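Local coordinates for flagellar hook-associated protein 2 (Helicobacter pylori, PDB 6IWY) that caps the growing tip of the flagellar filament, where it promotes flagellin polymerization and keeps exported subunits from leaking away unassembled, at residues 314-326 / 340-352. Residues are numbered along the deposited sequence; the frame is centred on the assembly and turned at random.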
ATOM      1  N   LEU A 314     -18.725  -0.225 -17.559  1.00 45.51           N
ATOM      2  CA  LEU A 314     -17.809  -1.205 -18.126  1.00 41.97           C
ATOM      3  C   LEU A 314     -16.529  -1.227 -17.308  1.00 40.02           C
ATOM      4  O   LEU A 314     -15.892  -0.182 -17.131  1.00 40.31           O
ATOM      5  CB  LEU A 314     -17.474  -0.825 -19.560  1.00 40.00           C
ATOM      6  CG  LEU A 314     -16.633  -1.795 -20.366  1.00 40.58           C
ATOM      7  CD1 LEU A 314     -17.368  -3.117 -20.538  1.00 39.89           C
ATOM      8  CD2 LEU A 314     -16.297  -1.156 -21.748  1.00 39.92           C
ATOM      9  N   VAL A 315     -16.160  -2.395 -16.794  1.00 39.01           N
ATOM     10  CA  VAL A 315     -14.860  -2.573 -16.178  1.00 37.25           C
ATOM     11  C   VAL A 315     -14.102  -3.582 -17.012  1.00 35.95           C
ATOM     12  O   VAL A 315     -14.590  -4.650 -17.251  1.00 36.92           O
ATOM     13  CB  VAL A 315     -14.985  -3.045 -14.736  1.00 40.16           C
ATOM     14  CG1 VAL A 315     -13.615  -3.242 -14.127  1.00 38.99           C
ATOM     15  CG2 VAL A 315     -15.783  -2.038 -13.921  1.00 40.46           C
ATOM     16  N   ILE A 316     -12.931  -3.215 -17.509  1.00 35.49           N
ATOM     17  CA  ILE A 316     -12.095  -4.120 -18.278  1.00 35.38           C
ATOM     18  C   ILE A 316     -10.835  -4.471 -17.475  1.00 36.69           C
ATOM     19  O   ILE A 316     -10.211  -3.615 -16.867  1.00 37.36           O
ATOM     20  CB  ILE A 316     -11.606  -3.499 -19.572  1.00 34.92           C
ATOM     21  CG1 ILE A 316     -12.739  -2.803 -20.339  1.00 35.81           C
ATOM     22  CG2 ILE A 316     -10.989  -4.545 -20.430  1.00 35.33           C
ATOM     23  CD1 ILE A 316     -12.206  -1.793 -21.339  1.00 34.81           C
ATOM     24  N   ASN A 317     -10.475  -5.745 -17.513  1.00 37.39           N
ATOM     25  CA  ASN A 317      -9.216  -6.241 -16.999  1.00 38.93           C
ATOM     26  C   ASN A 317      -8.339  -6.895 -18.082  1.00 39.61           C
ATOM     27  O   ASN A 317      -8.838  -7.358 -19.097  1.00 38.69           O
ATOM     28  CB  ASN A 317      -9.527  -7.223 -15.889  1.00 39.86           C
ATOM     29  CG  ASN A 317      -9.592  -6.551 -14.565  1.00 42.81           C
ATOM     30  OD1 ASN A 317      -8.577  -5.987 -14.126  1.00 47.54           O
ATOM     31  ND2 ASN A 317     -10.767  -6.581 -13.903  1.00 40.82           N
ATOM     32  N   SER A 318      -7.039  -6.934 -17.834  1.00 42.16           N
ATOM     33  CA  SER A 318      -6.107  -7.624 -18.679  1.00 45.17           C
ATOM     34  C   SER A 318      -5.155  -8.517 -17.855  1.00 49.57           C
ATOM     35  O   SER A 318      -4.705  -8.110 -16.792  1.00 51.02           O
ATOM     36  CB  SER A 318      -5.285  -6.603 -19.415  1.00 46.29           C
ATOM     37  OG  SER A 318      -4.163  -7.225 -20.026  1.00 52.65           O
ATOM     38  N   LYS A 319      -4.823  -9.704 -18.366  1.00 52.05           N
ATOM     39  CA  LYS A 319      -3.863 -10.580 -17.701  1.00 57.21           C
ATOM     40  C   LYS A 319      -2.505  -9.920 -17.470  1.00 61.11           C
ATOM     41  O   LYS A 319      -1.805 -10.215 -16.479  1.00 64.00           O
ATOM     42  CB  LYS A 319      -3.629 -11.874 -18.515  1.00 61.23           C
ATOM     43  N   THR A 320      -2.134  -9.047 -18.401  1.00 60.80           N
ATOM     44  CA  THR A 320      -0.816  -8.456 -18.393  1.00 65.73           C
ATOM     45  C   THR A 320      -0.764  -7.242 -17.494  1.00 64.56           C
ATOM     46  O   THR A 320       0.297  -6.678 -17.265  1.00 68.70           O
ATOM     47  CB  THR A 320      -0.439  -8.027 -19.794  1.00 67.49           C
ATOM     48  OG1 THR A 320      -1.469  -7.161 -20.306  1.00 63.83           O
ATOM     49  CG2 THR A 320      -0.281  -9.243 -20.695  1.00 69.93           C
ATOM     50  N   GLY A 321      -1.925  -6.816 -17.020  1.00 59.93           N
ATOM     51  CA  GLY A 321      -2.046  -5.567 -16.274  1.00 59.50           C
ATOM     52  C   GLY A 321      -1.961  -4.339 -17.155  1.00 58.52           C
ATOM     53  O   GLY A 321      -1.961  -3.230 -16.648  1.00 58.69           O
ATOM     54  N   MET A 322      -1.885  -4.548 -18.468  1.00 58.83           N
ATOM     55  CA  MET A 322      -1.680  -3.476 -19.439  1.00 59.72           C
ATOM     56  C   MET A 322      -2.850  -3.478 -20.444  1.00 55.06           C
ATOM     57  O   MET A 322      -3.302  -4.549 -20.888  1.00 54.06           O
ATOM     58  CB  MET A 322      -0.329  -3.678 -20.164  1.00 66.34           C
ATOM     59  CG  MET A 322       0.940  -3.243 -19.367  1.00 74.02           C
ATOM     60  SD  MET A 322       2.486  -4.227 -19.600  1.00 85.36           S
ATOM     61  CE  MET A 322       3.045  -3.682 -21.224  1.00 90.21           C
ATOM     62  N   LEU A 323      -3.349  -2.290 -20.765  1.00 52.62           N
ATOM     63  CA  LEU A 323      -4.278  -2.095 -21.889  1.00 50.53           C
ATOM     64  C   LEU A 323      -3.859  -0.952 -22.765  1.00 51.97           C
ATOM     65  O   LEU A 323      -3.480   0.109 -22.265  1.00 52.93           O
ATOM     66  CB  LEU A 323      -5.678  -1.693 -21.435  1.00 46.45           C
ATOM     67  CG  LEU A 323      -6.735  -2.707 -21.046  1.00 44.89           C
ATOM     68  CD1 LEU A 323      -8.039  -1.973 -21.200  1.00 43.87           C
ATOM     69  CD2 LEU A 323      -6.716  -3.965 -21.883  1.00 47.98           C
ATOM     70  N   THR A 324      -3.988  -1.163 -24.065  1.00 52.52           N
ATOM     71  CA  THR A 324      -3.840  -0.110 -25.029  1.00 54.01           C
ATOM     72  C   THR A 324      -5.178  -0.031 -25.755  1.00 50.92           C
ATOM     73  O   THR A 324      -5.615  -0.994 -26.389  1.00 51.30           O
ATOM     74  CB  THR A 324      -2.652  -0.366 -26.007  1.00 60.78           C
ATOM     75  OG1 THR A 324      -1.399  -0.242 -25.305  1.00 64.87           O
ATOM     76  CG2 THR A 324      -2.667   0.620 -27.174  1.00 61.54           C
ATOM     77  N   ILE A 325      -5.833   1.117 -25.613  1.00 48.33           N
ATOM     78  CA  ILE A 325      -7.071   1.401 -26.296  1.00 46.33           C
ATOM     79  C   ILE A 325      -6.733   2.200 -27.560  1.00 49.82           C
ATOM     80  O   ILE A 325      -5.902   3.107 -27.526  1.00 52.06           O
ATOM     81  CB  ILE A 325      -8.044   2.231 -25.428  1.00 43.19           C
ATOM     82  CG1 ILE A 325      -8.001   1.782 -23.950  1.00 40.91           C
ATOM     83  CG2 ILE A 325      -9.460   2.156 -25.988  1.00 40.55           C
ATOM     84  CD1 ILE A 325      -8.236   0.375 -23.769  1.00 41.50           C
ATOM     85  N   LYS A 326      -7.358   1.829 -28.671  1.00 51.00           N
ATOM     86  CA  LYS A 326      -7.270   2.595 -29.898  1.00 54.39           C
ATOM     87  C   LYS A 326      -8.523   2.411 -30.741  1.00 54.63           C
ATOM     88  O   LYS A 326      -9.267   1.426 -30.622  1.00 52.59           O
ATOM     89  CB  LYS A 326      -6.045   2.197 -30.713  1.00 60.44           C
ATOM     90  N   GLY A 340     -16.785   6.090 -22.686  1.00 42.03           N
ATOM     91  CA  GLY A 340     -16.079   6.672 -21.545  1.00 42.23           C
ATOM     92  C   GLY A 340     -14.617   6.263 -21.493  1.00 40.63           C
ATOM     93  O   GLY A 340     -14.043   6.147 -20.423  1.00 40.72           O
ATOM     94  N   LEU A 341     -14.017   6.059 -22.667  1.00 40.73           N
ATOM     95  CA  LEU A 341     -12.621   5.680 -22.807  1.00 40.40           C
ATOM     96  C   LEU A 341     -11.813   6.723 -23.615  1.00 42.55           C
ATOM     97  O   LEU A 341     -12.355   7.496 -24.392  1.00 44.46           O
ATOM     98  CB  LEU A 341     -12.519   4.293 -23.448  1.00 39.35           C
ATOM     99  CG  LEU A 341     -13.287   3.134 -22.761  1.00 37.92           C
ATOM    100  CD1 LEU A 341     -13.099   1.730 -23.434  1.00 34.06           C
ATOM    101  CD2 LEU A 341     -12.886   3.085 -21.303  1.00 37.91           C
ATOM    102  N   ASN A 342     -10.507   6.736 -23.365  1.00 44.00           N
ATOM    103  CA  ASN A 342      -9.505   7.495 -24.103  1.00 45.75           C
ATOM    104  C   ASN A 342      -8.609   6.587 -24.847  1.00 45.50           C
ATOM    105  O   ASN A 342      -8.163   5.616 -24.295  1.00 46.24           O
ATOM    106  CB  ASN A 342      -8.570   8.179 -23.121  1.00 48.29           C
ATOM    107  CG  ASN A 342      -9.182   9.359 -22.495  1.00 51.63           C
ATOM    108  OD1 ASN A 342      -9.962  10.082 -23.131  1.00 57.62           O
ATOM    109  ND2 ASN A 342      -8.847   9.589 -21.246  1.00 54.88           N
ATOM    110  N   ALA A 343      -8.311   6.903 -26.089  1.00 47.31           N
ATOM    111  CA  ALA A 343      -7.165   6.317 -26.779  1.00 49.46           C
ATOM    112  C   ALA A 343      -5.942   6.484 -25.883  1.00 50.78           C
ATOM    113  O   ALA A 343      -5.662   7.574 -25.432  1.00 52.51           O
ATOM    114  CB  ALA A 343      -6.942   7.024 -28.094  1.00 52.28           C
ATOM    115  N   GLY A 344      -5.229   5.407 -25.606  1.00 51.31           N
ATOM    116  CA  GLY A 344      -4.034   5.482 -24.760  1.00 53.73           C
ATOM    117  C   GLY A 344      -3.703   4.140 -24.129  1.00 53.17           C
ATOM    118  O   GLY A 344      -4.366   3.131 -24.403  1.00 49.83           O
ATOM    119  N   MET A 345      -2.670   4.141 -23.294  1.00 55.67           N
ATOM    120  CA  MET A 345      -2.238   2.948 -22.586  1.00 56.23           C
ATOM    121  C   MET A 345      -2.585   3.128 -21.126  1.00 53.76           C
ATOM    122  O   MET A 345      -2.329   4.178 -20.578  1.00 55.21           O
ATOM    123  CB  MET A 345      -0.718   2.760 -22.710  1.00 63.48           C
ATOM    124  CG  MET A 345      -0.171   2.791 -24.134  1.00 69.23           C
ATOM    125  SD  MET A 345       1.591   2.361 -24.271  1.00 84.50           S
ATOM    126  CE  MET A 345       2.400   3.977 -24.320  1.00 87.79           C
ATOM    127  N   VAL A 346      -3.166   2.117 -20.486  1.00 50.59           N
ATOM    128  CA  VAL A 346      -3.367   2.183 -19.031  1.00 49.43           C
ATOM    129  C   VAL A 346      -2.713   0.989 -18.458  1.00 50.28           C
ATOM    130  O   VAL A 346      -2.728  -0.057 -19.074  1.00 49.42           O
ATOM    131  CB  VAL A 346      -4.836   2.172 -18.594  1.00 45.13           C
ATOM    132  CG1 VAL A 346      -5.522   0.966 -19.121  1.00 42.55           C
ATOM    133  CG2 VAL A 346      -4.933   2.191 -17.091  1.00 45.58           C
ATOM    134  N   GLN A 347      -2.137   1.163 -17.276  1.00 52.62           N
ATOM    135  CA  GLN A 347      -1.452   0.096 -16.575  1.00 54.61           C
ATOM    136  C   GLN A 347      -1.926  -0.041 -15.145  1.00 53.97           C
ATOM    137  O   GLN A 347      -2.115   0.932 -14.425  1.00 55.30           O
ATOM    138  CB  GLN A 347       0.053   0.361 -16.567  1.00 61.48           C
ATOM    139  CG  GLN A 347       0.711  -0.092 -17.813  1.00 63.85           C
ATOM    140  CD  GLN A 347       2.167   0.254 -17.880  1.00 73.75           C
ATOM    141  OE1 GLN A 347       2.888   0.240 -16.876  1.00 79.97           O
ATOM    142  NE2 GLN A 347       2.623   0.578 -19.082  1.00 77.72           N
ATOM    143  N   SER A 348      -2.064  -1.279 -14.710  1.00 52.85           N
ATOM    144  CA  SER A 348      -2.240  -1.558 -13.298  1.00 54.06           C
ATOM    145  C   SER A 348      -1.071  -0.982 -12.516  1.00 60.58           C
ATOM    146  O   SER A 348       0.053  -0.910 -13.022  1.00 64.34           O
ATOM    147  CB  SER A 348      -2.258  -3.048 -13.058  1.00 53.68           C
ATOM    148  OG  SER A 348      -1.237  -3.372 -12.138  1.00 61.46           O
ATOM    149  N   TYR A 349      -1.330  -0.602 -11.272  1.00 42.81           N
ATOM    150  CA  TYR A 349      -0.272  -0.280 -10.322  1.00 41.07           C
ATOM    151  C   TYR A 349       0.771  -1.376 -10.328  1.00 41.25           C
ATOM    152  O   TYR A 349       1.979  -1.104 -10.429  1.00 41.07           O
ATOM    153  CB  TYR A 349      -0.793  -0.147  -8.907  1.00 39.36           C
ATOM    154  CG  TYR A 349       0.301  -0.162  -7.866  1.00 40.74           C
ATOM    155  CD1 TYR A 349       0.970   1.008  -7.514  1.00 43.01           C
ATOM    156  CD2 TYR A 349       0.711  -1.350  -7.262  1.00 41.75           C
ATOM    157  CE1 TYR A 349       1.970   1.021  -6.571  1.00 41.58           C
ATOM    158  CE2 TYR A 349       1.713  -1.353  -6.301  1.00 42.65           C
ATOM    159  CZ  TYR A 349       2.337  -0.151  -5.962  1.00 42.68           C
ATOM    160  OH  TYR A 349       3.338  -0.120  -5.020  1.00 43.29           O
ATOM    161  N   GLU A 350       0.295  -2.608 -10.205  1.00 42.11           N
ATOM    162  CA  GLU A 350       1.155  -3.783 -10.191  1.00 42.80           C
ATOM    163  C   GLU A 350       1.985  -3.810 -11.454  1.00 43.04           C
ATOM    164  O   GLU A 350       3.173  -3.960 -11.395  1.00 42.03           O
ATOM    165  CB  GLU A 350       0.295  -5.069 -10.061  1.00 44.78           C
ATOM    166  CG  GLU A 350       1.028  -6.389 -10.058  1.00 47.45           C
ATOM    167  CD  GLU A 350       0.119  -7.562  -9.716  1.00 53.90           C
ATOM    168  OE1 GLU A 350      -1.129  -7.451  -9.937  1.00 58.49           O
ATOM    169  OE2 GLU A 350       0.663  -8.600  -9.238  1.00 54.92           O
ATOM    170  N   ALA A 351       1.364  -3.623 -12.606  1.00 44.82           N
ATOM    171  CA  ALA A 351       2.124  -3.645 -13.841  1.00 46.87           C
ATOM    172  C   ALA A 351       3.193  -2.517 -13.951  1.00 47.21           C
ATOM    173  O   ALA A 351       4.195  -2.725 -14.629  1.00 48.67           O
ATOM    174  CB  ALA A 351       1.202  -3.639 -15.021  1.00 48.50           C
ATOM    175  N   SER A 352       2.998  -1.383 -13.254  1.00 47.40           N
ATOM    176  CA  SER A 352       3.827  -0.175 -13.376  1.00 47.98           C
ATOM    177  C   SER A 352       4.621   0.179 -12.132  1.00 47.68           C
ATOM    178  O   SER A 352       5.481   1.081 -12.147  1.00 48.08           O
ATOM    179  CB  SER A 352       2.936   1.019 -13.673  1.00 49.06           C
ATOM    180  OG  SER A 352       2.118   1.266 -12.551  1.00 49.03           O
TER
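Strands 322-326 and 344-347 form an antiparallel ladder in a fragment of the cap protein, where 314-326 overlaps the flagellin hook IN motif; their axes lie 4.6 Å apart, with 160° between N-to-C directions. L323 and V346 make a hydrogen-bonded pair: L323 N gives its hydrogen to V346 O (2.9 Å, N-H...O angle 174°), while V346 N reaches L323 O. I325 and G344 repeat the pattern, but G344 N lies 3.1 Å from I325 O and 28° out of its carbonyl plane, a less well aligned bond. At G344's backbone angles a CB would hit the carbonyl oxygen of A343, so lacking a side chain suits it.

On the face of L323, V346 and I325 the side chains are apolar. V346 CG1 sits between its backbone N and carbonyl carbon, which sets it 3.5 Å from L323 CB. L341, arriving just before the strand, brings CD1 to 4.2 Å from I316 CD1, and I325 packs its CB against N342 O. The face of M322, T324, M345 and Q347 is more open. M322 and Q347 run alongside each other, CG to CG at 3.5 Å, and T324 OG1 rests against M345 CG; flexible or polar chains suit such a surface.

At the turn S318-G321, G321 takes a positive phi and lies against A351, whose small CB is 3.6 Å from G321 O. That carbonyl accepts from S348 N, and S348 is the N-cap of helix 349-356, its OG accepting from A351 N.

Strand 344-347 is outermost in its sheet within this chain, with 322-327 bridging it to 268-270. Across the buried face L253 of strand 253-254 touches I316, L323, I325 and L341, joining this sheet to that of strand 314-318, while helix 349-356 leads on to strand 359-361 of another sheet.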